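Local coordinates for protein 4-hydroxybenzoyl-CoA Thioesterase (Pseudomonas sp. CBS3, PDB 1LO7) that hydrolyses 4-hydroxybenzoyl-CoA to 4-hydroxybenzoate and coenzyme A, the last step in converting 4-chlorobenzoate to 4-hydroxybenzoate, working as a hot-dog-fold homotetramer, at residues Pro25-His28 with Arg29-Asp32; Asp15-Pro18 with Ala19-Trp23; Pro45-Arg48 with Gln49-Val52. All coordinates share one frame; numbering follows the deposited sequence. Where two conformers were deposited one is given.

Contact 1 of 3, residues Pro25-His28 with Arg29-Asp32; sequences PNYH and RWLD. With 4CO (4-hydroxyphenacyl coenzyme A), chain B.
Trp-30 packs back against the preceding turn of its own helix, and this is the dense part of the contact. The edge of its six-membered ring is directed at the face of Tyr-27 in an offset T-shaped pair, with planes at 90° and centroids 5.7 Å apart. CB of Asn-26 covers the same six-membered ring in a CH-pi contact, 4.2 Å from its centroid and close to the ring normal. The carbonyl oxygen of Asn-26 also sits over one face of the indole, displaced toward its rim, while accepting the backbone N-H of Trp-30 at 3.0 Å. Further along, Leu-31 N to Tyr-27 O, at 2.7 Å, and Asp-32 N to His-28 O, at 2.9 Å, continue the i to i+4 ladder. These are the first turns of helix 25-41, the long helix that the curved antiparallel sheet of the hot-dog fold wraps around; Trp-30 and Leu-31 face strands 77-87, 91-101 and 107-123. The Arg-29 side is looser within the helix: its side chain is partly exposed, though it also packs on Trp-23 of the second subunit and Arg-29 of the third. Its chain, bent at chi2 and chi3, runs alongside Asn-26 in the same direction, and NE gives OD1 of Asn-26 a fairly straight but long bond of 3.3 Å. The amide and guanidinium planes are nevertheless turned 71° apart, and a weak, long ion pair with Asp-15 engages NH2. At the other end Asp-32 turns from the helix: with CG anti to the backbone N (chi1 -163°), its buried carboxylate reaches the inhibitor's phenol ring, OD1 lying 3.4 Å from C6B of 4CO. Arg-117 forms a salt bridge with OD1, and Trp-23 of the second subunit donates to OD2.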
# COMPACT_ATOMS: atom_id res chain seq x y z
N PRO A 25 6.64 -3.37 5.20
CA PRO A 25 5.32 -3.93 5.00
C PRO A 25 5.18 -4.51 3.59
O PRO A 25 4.38 -5.43 3.36
CB PRO A 25 4.34 -2.84 5.34
CG PRO A 25 5.13 -1.91 6.26
CD PRO A 25 6.58 -2.00 5.81
N ASN A 26 5.97 -4.01 2.66
CA ASN A 26 5.96 -4.53 1.29
C ASN A 26 6.33 -6.00 1.24
O ASN A 26 5.77 -6.77 0.44
CB ASN A 26 6.77 -3.67 0.29
CG ASN A 26 6.10 -2.32 0.14
OD1 ASN A 26 4.88 -2.27 0.01
ND2 ASN A 26 6.85 -1.22 0.23
N TYR A 27 7.31 -6.43 2.08
CA TYR A 27 7.65 -7.84 2.09
C TYR A 27 6.40 -8.67 2.46
O TYR A 27 6.12 -9.71 1.89
CB TYR A 27 8.75 -8.19 3.11
CG TYR A 27 10.11 -7.68 2.68
CD1 TYR A 27 10.76 -8.26 1.59
CD2 TYR A 27 10.75 -6.64 3.36
CE1 TYR A 27 12.02 -7.82 1.20
CE2 TYR A 27 12.01 -6.18 2.98
CZ TYR A 27 12.64 -6.78 1.89
OH TYR A 27 13.88 -6.32 1.47
N HIS A 28 5.61 -8.20 3.43
CA HIS A 28 4.43 -8.96 3.79
C HIS A 28 3.43 -9.02 2.63
O HIS A 28 2.76 -10.02 2.44
CB HIS A 28 3.78 -8.36 5.07
CG HIS A 28 4.71 -8.52 6.23
ND1 HIS A 28 4.95 -9.78 6.81
CD2 HIS A 28 5.47 -7.58 6.88
CE1 HIS A 28 5.84 -9.58 7.82
NE2 HIS A 28 6.16 -8.26 7.88
N ARG A 29 3.34 -7.94 1.81
CA ARG A 29 2.44 -7.98 0.65
C ARG A 29 2.95 -9.10 -0.24
O ARG A 29 2.16 -9.89 -0.73
CB ARG A 29 2.58 -6.68 -0.20
CG ARG A 29 1.86 -5.47 0.35
CD ARG A 29 1.40 -4.54 -0.78
NE ARG A 29 2.52 -3.98 -1.50
CZ ARG A 29 2.94 -4.36 -2.71
NH1 ARG A 29 2.32 -5.30 -3.36
NH2 ARG A 29 4.02 -3.76 -3.28
N TRP A 30 4.25 -9.16 -0.44
CA TRP A 30 4.79 -10.19 -1.31
C TRP A 30 4.64 -11.61 -0.74
O TRP A 30 4.39 -12.60 -1.50
CB TRP A 30 6.23 -9.87 -1.74
CG TRP A 30 6.32 -8.55 -2.42
CD1 TRP A 30 5.41 -8.00 -3.27
CD2 TRP A 30 7.39 -7.62 -2.30
NE1 TRP A 30 5.85 -6.76 -3.69
CE2 TRP A 30 7.06 -6.50 -3.08
CE3 TRP A 30 8.58 -7.60 -1.56
CZ2 TRP A 30 7.92 -5.41 -3.14
CZ3 TRP A 30 9.42 -6.53 -1.63
CH2 TRP A 30 9.09 -5.43 -2.41
N LEU A 31 4.82 -11.72 0.59
CA LEU A 31 4.66 -13.02 1.26
C LEU A 31 3.21 -13.49 1.07
O LEU A 31 2.95 -14.64 0.78
CB LEU A 31 5.00 -12.93 2.76
CG LEU A 31 6.44 -13.38 3.08
CD1 LEU A 31 7.35 -13.21 1.88
CD2 LEU A 31 6.98 -12.66 4.30
N ASP A 32 2.25 -12.56 1.19
CA ASP A 32 0.84 -12.92 1.01
C ASP A 32 0.56 -13.40 -0.42
O ASP A 32 -0.21 -14.35 -0.65
CB ASP A 32 -0.10 -11.79 1.42
CG ASP A 32 -1.48 -12.33 1.62
OD1 ASP A 32 -1.69 -13.24 2.41
OD2 ASP A 32 -2.42 -11.77 0.88
N1A 4CO B . 0.09 -19.08 17.16
C2A 4CO B . -0.00 -20.35 16.67
N3A 4CO B . -1.08 -20.97 16.27
C4A 4CO B . -2.18 -20.19 16.38
C5A 4CO B . -2.24 -18.90 16.87
C6A 4CO B . -1.03 -18.32 17.28
N6A 4CO B . -0.95 -17.10 17.75
N7A 4CO B . -3.54 -18.42 16.86
C8A 4CO B . -4.27 -19.43 16.37
N9A 4CO B . -3.50 -20.53 16.08
C1D 4CO B . -3.94 -21.85 15.62
C2D 4CO B . -4.68 -22.61 16.72
O2D 4CO B . -3.77 -23.21 17.64
C3D 4CO B . -5.35 -23.68 15.87
O3D 4CO B . -4.39 -24.54 15.32
P3D 4CO B . -4.54 -26.12 15.39
O7A 4CO B . -4.05 -26.52 16.69
O8A 4CO B . -5.94 -26.50 15.19
O9A 4CO B . -3.66 -26.71 14.25
C4D 4CO B . -5.82 -22.80 14.71
O4D 4CO B . -4.94 -21.63 14.70
C5D 4CO B . -7.27 -22.40 14.70
O5D 4CO B . -7.48 -21.50 15.78
P1A 4CO B . -8.72 -21.75 16.74
O1A 4CO B . -8.50 -20.80 17.83
O2A 4CO B . -8.80 -23.12 17.20
O3A 4CO B . -10.01 -21.48 15.98
P2A 4CO B . -10.88 -20.14 15.82
O4A 4CO B . -11.91 -20.45 14.80
O5A 4CO B . -11.53 -19.85 17.10
O6A 4CO B . -9.96 -18.80 15.56
CBP 4CO B . -9.42 -17.27 13.88
CCP 4CO B . -9.27 -18.72 14.35
CDP 4CO B . -10.90 -16.87 13.74
CEP 4CO B . -8.64 -17.05 12.59
CAP 4CO B . -8.97 -16.29 14.99
OAP 4CO B . -7.62 -16.56 15.37
C9P 4CO B . -8.83 -14.87 14.43
O9P 4CO B . -9.81 -14.27 14.04
N8P 4CO B . -7.49 -14.34 14.30
C7P 4CO B . -7.46 -13.08 13.55
C6P 4CO B . -7.22 -13.32 12.05
C5P 4CO B . -6.84 -11.99 11.39
O5P 4CO B . -7.55 -10.99 11.46
N4P 4CO B . -5.58 -12.06 10.68
C3P 4CO B . -5.10 -10.80 10.13
C2P 4CO B . -5.87 -10.39 8.90
S1P 4CO B . -6.38 -11.76 7.86
O1B 4CO B . -4.74 -10.64 5.27
C1B 4CO B . -5.75 -11.32 5.32
C2B 4CO B . -5.86 -12.52 4.47
C3B 4CO B . -7.05 -13.29 4.53
C4B 4CO B . -7.18 -14.41 3.72
C5B 4CO B . -6.15 -14.75 2.82
O2B 4CO B . -6.29 -15.84 1.94
C6B 4CO B . -4.95 -13.98 2.79
C7B 4CO B . -4.81 -12.85 3.62
CB 4CO B . -6.85 -10.99 6.26

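Contact 2 of 3, residues Asp15-Pro18 with Ala19-Trp23; sequences DCDP and AGIVW. With 4CO (4-hydroxyphenacyl coenzyme A), chain C.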
# COMPACT_ATOMS: atom_id res chain seq x y z
N ASP A 15 8.09 1.07 -3.73
CA ASP A 15 8.13 0.07 -2.65
C ASP A 15 9.21 0.41 -1.63
O ASP A 15 9.36 -0.27 -0.63
CB ASP A 15 8.47 -1.30 -3.23
CG ASP A 15 7.37 -1.80 -4.12
OD1 ASP A 15 6.22 -1.52 -3.94
OD2 ASP A 15 7.77 -2.60 -5.08
N CYS A 16 10.00 1.45 -1.91
CA CYS A 16 11.12 1.88 -1.03
C CYS A 16 10.78 3.12 -0.23
O CYS A 16 9.93 3.93 -0.60
CB CYS A 16 12.40 2.11 -1.82
SG CYS A 16 12.89 0.62 -2.74
N ASP A 17 11.47 3.23 0.90
CA ASP A 17 11.27 4.35 1.81
C ASP A 17 12.30 5.46 1.58
O ASP A 17 13.13 5.42 0.68
CB ASP A 17 11.29 3.84 3.27
CG ASP A 17 12.62 3.27 3.67
OD1 ASP A 17 13.66 3.49 3.08
OD2 ASP A 17 12.50 2.51 4.71
N PRO A 18 12.21 6.49 2.43
CA PRO A 18 13.16 7.59 2.30
C PRO A 18 14.60 7.14 2.48
O PRO A 18 15.50 7.79 2.00
CB PRO A 18 12.75 8.58 3.41
CG PRO A 18 11.25 8.36 3.55
CD PRO A 18 11.11 6.86 3.36
N ALA A 19 14.80 6.02 3.18
CA ALA A 19 16.13 5.46 3.41
C ALA A 19 16.65 4.69 2.17
O ALA A 19 17.75 4.11 2.20
CB ALA A 19 16.13 4.57 4.65
N GLY A 20 15.83 4.67 1.09
CA GLY A 20 16.17 4.03 -0.18
C GLY A 20 16.11 2.50 -0.29
O GLY A 20 16.62 1.93 -1.27
N ILE A 21 15.51 1.85 0.68
CA ILE A 21 15.41 0.40 0.66
C ILE A 21 13.95 -0.03 0.79
O ILE A 21 13.11 0.82 1.15
CB ILE A 21 16.24 -0.27 1.77
CG1 ILE A 21 15.82 0.30 3.13
CG2 ILE A 21 17.75 0.01 1.48
CD1 ILE A 21 16.52 -0.36 4.34
N VAL A 22 13.67 -1.28 0.54
CA VAL A 22 12.28 -1.76 0.64
C VAL A 22 11.67 -1.45 2.00
O VAL A 22 12.23 -1.82 3.02
CB VAL A 22 12.15 -3.25 0.44
CG1 VAL A 22 10.65 -3.59 0.50
CG2 VAL A 22 12.64 -3.65 -0.91
N TRP A 23 10.51 -0.79 1.99
CA TRP A 23 9.79 -0.49 3.22
C TRP A 23 9.19 -1.83 3.65
O TRP A 23 8.48 -2.45 2.90
CB TRP A 23 8.70 0.56 2.94
CG TRP A 23 8.00 0.98 4.20
CD1 TRP A 23 8.55 1.29 5.41
CD2 TRP A 23 6.60 1.14 4.35
NE1 TRP A 23 7.59 1.65 6.32
CE2 TRP A 23 6.37 1.55 5.69
CE3 TRP A 23 5.53 0.95 3.49
CZ2 TRP A 23 5.08 1.80 6.15
CZ3 TRP A 23 4.25 1.21 3.95
CH2 TRP A 23 4.04 1.65 5.26
N1A 4CO C . 16.88 -11.45 15.57
C2A 4CO C . 17.29 -10.74 16.67
N3A 4CO C . 18.18 -9.79 16.71
C4A 4CO C . 18.71 -9.53 15.49
C5A 4CO C . 18.41 -10.18 14.31
C6A 4CO C . 17.43 -11.19 14.36
N6A 4CO C . 17.05 -11.87 13.30
N7A 4CO C . 19.16 -9.67 13.25
C8A 4CO C . 19.92 -8.72 13.82
N9A 4CO C . 19.70 -8.62 15.17
C1D 4CO C . 20.41 -7.76 16.13
C2D 4CO C . 21.83 -8.25 16.37
O2D 4CO C . 21.88 -9.35 17.27
C3D 4CO C . 22.41 -7.00 17.03
O3D 4CO C . 21.81 -6.79 18.28
P3D 4CO C . 22.67 -6.50 19.58
O7A 4CO C . 23.12 -7.78 20.08
O8A 4CO C . 23.80 -5.62 19.24
O9A 4CO C . 21.73 -5.79 20.59
C4D 4CO C . 21.80 -5.95 16.11
O4D 4CO C . 20.61 -6.55 15.52
C5D 4CO C . 22.70 -5.35 15.06
O5D 4CO C . 22.98 -6.37 14.10
P1A 4CO C . 24.48 -6.60 13.66
O1A 4CO C . 24.41 -7.83 12.86
O2A 4CO C . 25.38 -6.70 14.78
O3A 4CO C . 24.96 -5.40 12.84
P2A 4CO C . 24.92 -5.12 11.26
O4A 4CO C . 25.34 -3.71 11.10
O5A 4CO C . 25.90 -5.99 10.62
O6A 4CO C . 23.51 -5.56 10.55
CBP 4CO C . 21.59 -4.63 9.59
CCP 4CO C . 22.36 -4.83 10.90
CDP 4CO C . 22.45 -3.91 8.54
CEP 4CO C . 20.28 -3.90 9.87
CAP 4CO C . 21.35 -5.97 8.88
OAP 4CO C . 20.65 -6.87 9.75
C9P 4CO C . 20.33 -5.82 7.75
O9P 4CO C . 20.60 -5.15 6.78
N8P 4CO C . 19.03 -6.41 7.95
C7P 4CO C . 18.07 -6.00 6.91
C6P 4CO C . 17.27 -4.76 7.33
C5P 4CO C . 16.06 -4.60 6.40
O5P 4CO C . 16.18 -4.53 5.19
N4P 4CO C . 14.81 -4.54 7.12
C3P 4CO C . 13.62 -4.51 6.29
C2P 4CO C . 13.41 -3.17 5.64
S1P 4CO C . 13.90 -1.77 6.65
O1B 4CO C . 10.91 -0.46 6.64
C1B 4CO C . 12.00 0.07 6.74
C2B 4CO C . 12.22 1.09 7.78
C3B 4CO C . 13.48 1.72 7.88
C4B 4CO C . 13.69 2.69 8.84
C5B 4CO C . 12.64 3.07 9.70
O2B 4CO C . 12.81 4.11 10.64
C6B 4CO C . 11.38 2.41 9.61
C7B 4CO C . 11.17 1.42 8.64
CB 4CO C . 13.13 -0.31 5.86
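Backbone hydrogen bonds close the loop formed by Asp-15 to Trp-23. Trp-23 N donates to Asp-15 O at 2.9 Å, nearly straight at 170°, and Asp-17 N donates to Ile-21 O, also at 2.9 Å; the two bonds flank the single bridge between Cys-16 and Val-22. A type I beta turn from Asp-17 to Gly-20 forms the tip, closed by Gly-20 N to Asp-17 O at 2.8 Å. Side-chain to backbone bonds come from OD1 of Asp-17, which accepts weakly from Ala-19 N and from Ile-21 N. Its chi1 of 64° sets CG between the backbone N and carbonyl carbon, folding the carboxylate inward over the turn. Ligand contacts involve the other oxygen: OD2 of this active-site aspartate, buried with no hydrogen-bonding partner in the model, lies 3.1 Å from CB of 4CO, the methylene next to the ketone. Trp-23 CD1 approaches the ketone oxygen O1B of 4CO at 3.2 Å, and Ile-21 CD1 meets CB of 4CO at 3.7 Å. The loop joins strand 4-10 to helix 25-41, with Val-22 resting on Tyr-27 and Trp-30 of that helix, while NE1 of Trp-23 is hydrogen-bonded to OD2 of Asp-32 on helix 25-41 of the second subunit.

Contact 3 of 3, residues Pro45-Arg48 with Gln49-Val52; sequences PPWR and QTVV
Pro-45 meets two side chains of the following turn, its ring crossing both Gln-49 and Thr-50 at about a right angle. CB of Pro-45 touches the amide of Gln-49, 3.5 Å from NE2, while its CG approaches the methyl CG2 of Thr-50 at 3.9 Å. An extended Gln-49 chain, with CG anti to the backbone N (chi1 174°), carries the amide back to this proline. Pro-46 occupies the N-cap position of helix 47-54, and its carbonyl oxygen receives two amide hydrogens. Thr-50 N, 3.0 Å from Pro-46 O, donates in the carbonyl plane with an N-H...O angle of 164°; Gln-49 N, 2.9 Å from the same oxygen, comes from well above that plane. Within this first helical turn Trp-47, a substrate-binding residue, lies side by side with Thr-50, whose hydroxyl OG1 is 3.5 Å from CE3 at the edge of the indole and in its plane. That hydroxyl is hydrogen-bonded to Ile-56 O at the start of strand 56-68, and the indole touches the bound inhibitor and Thr-59. Trp-47 O continues the helix by accepting from Val-51 N at 2.8 Å. The side chain of Arg-48 points away from the following turn, and Arg-48 O lies 3.3 Å from CG1 of Val-51. NH2 of Arg-48 is hydrogen-bonded to Ser-73 OG and Tyr-74 O of the third subunit, with a cation-pi contact to the latter residue.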
# COMPACT_ATOMS: atom_id res chain seq x y z
N PRO A 45 -8.55 -24.19 -6.22
CA PRO A 45 -9.24 -23.17 -6.99
C PRO A 45 -9.07 -21.81 -6.30
O PRO A 45 -8.69 -21.74 -5.14
CB PRO A 45 -10.73 -23.60 -6.89
CG PRO A 45 -10.79 -24.98 -6.25
CD PRO A 45 -9.48 -25.09 -5.49
N PRO A 46 -9.38 -20.73 -6.99
CA PRO A 46 -9.29 -19.41 -6.38
C PRO A 46 -10.32 -19.29 -5.28
O PRO A 46 -11.39 -19.93 -5.34
CB PRO A 46 -9.65 -18.40 -7.50
CG PRO A 46 -9.88 -19.23 -8.76
CD PRO A 46 -9.62 -20.69 -8.45
N TRP A 47 -10.03 -18.45 -4.28
CA TRP A 47 -10.97 -18.32 -3.19
C TRP A 47 -12.39 -17.93 -3.67
O TRP A 47 -13.40 -18.31 -3.07
CB TRP A 47 -10.48 -17.35 -2.12
CG TRP A 47 -9.06 -17.60 -1.68
CD1 TRP A 47 -8.12 -16.63 -1.50
CD2 TRP A 47 -8.44 -18.86 -1.37
NE1 TRP A 47 -6.95 -17.18 -1.09
CE2 TRP A 47 -7.10 -18.55 -0.97
CE3 TRP A 47 -8.89 -20.21 -1.35
CZ2 TRP A 47 -6.19 -19.53 -0.58
CZ3 TRP A 47 -7.97 -21.17 -0.95
CH2 TRP A 47 -6.65 -20.82 -0.57
N ARG A 48 -12.50 -17.12 -4.74
CA ARG A 48 -13.79 -16.69 -5.27
C ARG A 48 -14.67 -17.90 -5.55
O ARG A 48 -15.89 -17.87 -5.41
CB ARG A 48 -13.46 -15.96 -6.58
CG ARG A 48 -14.49 -15.06 -7.18
CD ARG A 48 -13.96 -14.55 -8.52
NE ARG A 48 -12.90 -13.56 -8.35
CZ ARG A 48 -11.64 -13.80 -8.69
NH1 ARG A 48 -11.26 -14.98 -9.20
NH2 ARG A 48 -10.75 -12.82 -8.53
N GLN A 49 -14.04 -18.98 -5.96
CA GLN A 49 -14.77 -20.18 -6.26
C GLN A 49 -14.96 -21.04 -4.99
O GLN A 49 -16.03 -21.59 -4.72
CB GLN A 49 -14.01 -20.92 -7.41
CG GLN A 49 -14.53 -22.31 -7.78
CD GLN A 49 -13.69 -22.90 -8.90
OE1 GLN A 49 -13.13 -22.16 -9.74
NE2 GLN A 49 -13.55 -24.23 -8.87
N THR A 50 -13.90 -21.18 -4.18
CA THR A 50 -14.05 -22.02 -3.00
C THR A 50 -15.11 -21.47 -2.06
O THR A 50 -15.77 -22.24 -1.37
CB THR A 50 -12.74 -22.21 -2.20
OG1 THR A 50 -12.25 -20.96 -1.70
CG2 THR A 50 -11.66 -22.88 -3.05
N VAL A 51 -15.26 -20.15 -2.01
CA VAL A 51 -16.27 -19.61 -1.09
C VAL A 51 -17.67 -20.05 -1.48
O VAL A 51 -18.50 -20.39 -0.63
CB VAL A 51 -16.16 -18.10 -0.93
CG1 VAL A 51 -16.56 -17.37 -2.20
CG2 VAL A 51 -16.94 -17.60 0.30
N VAL A 52 -17.92 -20.08 -2.79
CA VAL A 52 -19.24 -20.51 -3.31
C VAL A 52 -19.44 -21.99 -3.08
O VAL A 52 -20.50 -22.44 -2.64
CB VAL A 52 -19.38 -20.15 -4.82
CG1 VAL A 52 -20.63 -20.80 -5.41
CG2 VAL A 52 -19.48 -18.63 -4.93

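In the fold
From the N terminus, contact 2 comes first, closing the loop between strand 4-10 and helix 25-41. Contact 1 follows in the opening turns of that helix, and contact 3 begins helix 47-54, the next helix along the chain. The three are in series, neither nested nor crossing. Contacts 1 and 2 touch directly, Asp-15 approaching Asn-26, Arg-29 and Trp-30, whereas contacts 2 and 3 lie on opposite sides of the chain's centre, 35 Å apart between centres. One chain thus contributes to different ligand sites: Asp-32 and Trp-47 line one pocket, while Asp-17 and Trp-23 reach another shared with the second subunit.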